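Local coordinates for protein SPI-1 type 3 secretion system secretin (Salmonella enterica subsp. enterica serovar Typhimurium, PDB 4G08) that forms a ring-shaped multimer with an apparent central pore in the outer membrane, as part of the type III secretion system that injects effector proteins into host cells, at residues N101-N104 with N105-R109. Sequence-based numbering, arbitrary orientation.
Sequences NEFN and NFLKR
Phe-103 and Leu-107 meet one turn apart on the inward side of the amphipathic alpha-helix 100-109, part of the second small alpha/beta module of this periplasmic secretin fragment, where two helices pack beside a three-stranded antiparallel sheet. Four successive i to i+4 backbone bonds hold the two turns together. Asn-105 N reaches Asn-101 O at 3.1 Å with an almost straight N-H...O angle of 171°. Phe-106 N donates to Glu-102 O over 3.0 Å along a more bent path, and Leu-107 N to Phe-103 O and Lys-108 N to Asn-104 O continue the series. At the start of the helix, Glu-102 N is hydrogen-bonded to Ser-99 OG.

The apolar side combines a CH-pi contact with ordinary van der Waals packing. With CG anti to the backbone nitrogen (chi1 -178°), the Phe-103 ring lies beside its own carbonyl carbon, on the side of Leu-107; it also packs on Ala-143, Ala-144 and Met-147 of helix 134-150. Leu-107 CG sits over one face of that ring, 4.3 Å from its centroid and displaced toward the rim. The leucine branches spread over the CE2-CZ side: CD1 comes within 3.7 Å of Phe-103 CE2, and CD2 touches CZ. Phe-106 meets the same ring obliquely and more loosely, its CD2 4.5 Å from Phe-103 CE1, and also rests on Met-147.

Asn-101, Asn-105 and Lys-108 are exposed to solvent. Asn-105 CG lies 3.3 Å from Asn-101 O. Lys-108, extended beyond CG, makes a cation-pi contact with Tyr-113, whose side chain also touches Asn-104. The start of that lysine chain passes close to the carbonyl of the preceding turn, with Lys-108 CG 3.4 Å from Asn-104 O.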
# COMPACT_ATOMS: atom_id res chain seq x y z
N ASN A 101 -14.76 -10.04 -9.86
CA ASN A 101 -15.16 -10.46 -8.54
C ASN A 101 -14.38 -11.66 -8.02
O ASN A 101 -14.00 -11.67 -6.88
CB ASN A 101 -16.68 -10.66 -8.44
CG ASN A 101 -17.17 -10.64 -7.02
OD1 ASN A 101 -17.29 -9.60 -6.42
ND2 ASN A 101 -17.41 -11.80 -6.47
N GLU A 102 -14.12 -12.62 -8.86
CA GLU A 102 -13.28 -13.78 -8.52
C GLU A 102 -11.86 -13.34 -8.18
O GLU A 102 -11.24 -13.87 -7.27
CB GLU A 102 -13.26 -14.73 -9.72
CG GLU A 102 -12.61 -16.10 -9.52
CD GLU A 102 -12.54 -16.90 -10.81
OE1 GLU A 102 -13.13 -16.46 -11.83
OE2 GLU A 102 -11.85 -17.94 -10.83
N PHE A 103 -11.33 -12.40 -8.96
CA PHE A 103 -9.97 -11.92 -8.74
C PHE A 103 -9.84 -11.12 -7.45
O PHE A 103 -8.97 -11.38 -6.63
CB PHE A 103 -9.53 -11.08 -9.93
CG PHE A 103 -8.13 -10.58 -9.81
CD1 PHE A 103 -7.08 -11.46 -9.73
CD2 PHE A 103 -7.89 -9.23 -9.64
CE1 PHE A 103 -5.79 -11.01 -9.59
CE2 PHE A 103 -6.61 -8.77 -9.45
CZ PHE A 103 -5.56 -9.66 -9.43
N ASN A 104 -10.83 -10.27 -7.20
CA ASN A 104 -10.92 -9.53 -5.96
C ASN A 104 -10.90 -10.46 -4.76
O ASN A 104 -10.15 -10.25 -3.81
CB ASN A 104 -12.22 -8.75 -5.93
CG ASN A 104 -12.02 -7.28 -6.16
OD1 ASN A 104 -11.31 -6.60 -5.41
ND2 ASN A 104 -12.74 -6.74 -7.13
N ASN A 105 -11.81 -11.42 -4.76
CA ASN A 105 -11.88 -12.36 -3.66
C ASN A 105 -10.58 -13.10 -3.47
O ASN A 105 -10.16 -13.35 -2.34
CB ASN A 105 -12.99 -13.36 -3.89
CG ASN A 105 -14.35 -12.74 -3.77
OD1 ASN A 105 -14.49 -11.63 -3.26
ND2 ASN A 105 -15.36 -13.41 -4.30
N PHE A 106 -9.91 -13.39 -4.57
CA PHE A 106 -8.65 -14.09 -4.50
C PHE A 106 -7.62 -13.24 -3.75
O PHE A 106 -6.92 -13.74 -2.87
CB PHE A 106 -8.17 -14.41 -5.90
CG PHE A 106 -6.78 -14.93 -5.95
CD1 PHE A 106 -6.49 -16.19 -5.48
CD2 PHE A 106 -5.75 -14.11 -6.34
CE1 PHE A 106 -5.20 -16.67 -5.50
CE2 PHE A 106 -4.45 -14.57 -6.34
CZ PHE A 106 -4.17 -15.85 -5.92
N LEU A 107 -7.56 -11.96 -4.08
CA LEU A 107 -6.63 -11.07 -3.39
C LEU A 107 -6.98 -10.97 -1.92
O LEU A 107 -6.10 -10.82 -1.07
CB LEU A 107 -6.66 -9.67 -3.99
CG LEU A 107 -6.19 -9.57 -5.43
CD1 LEU A 107 -6.25 -8.11 -5.85
CD2 LEU A 107 -4.78 -10.11 -5.57
N LYS A 108 -8.28 -10.94 -1.63
CA LYS A 108 -8.75 -10.78 -0.26
C LYS A 108 -8.41 -11.99 0.60
O LYS A 108 -7.83 -11.86 1.67
CB LYS A 108 -10.25 -10.54 -0.26
CG LYS A 108 -10.60 -9.11 -0.61
CD LYS A 108 -12.08 -8.92 -0.87
CE LYS A 108 -12.36 -7.45 -1.09
NZ LYS A 108 -13.78 -7.17 -1.42
N ARG A 109 -8.79 -13.18 0.12
CA ARG A 109 -8.56 -14.42 0.85
C ARG A 109 -7.09 -14.52 1.20
O ARG A 109 -6.72 -15.21 2.14
CB ARG A 109 -8.95 -15.64 0.02
CG ARG A 109 -8.63 -16.96 0.69
CD ARG A 109 -9.48 -17.18 1.93
NE ARG A 109 -9.15 -18.42 2.63
CZ ARG A 109 -8.38 -18.48 3.71
NH1 ARG A 109 -7.78 -17.39 4.17
NH2 ARG A 109 -8.15 -19.65 4.29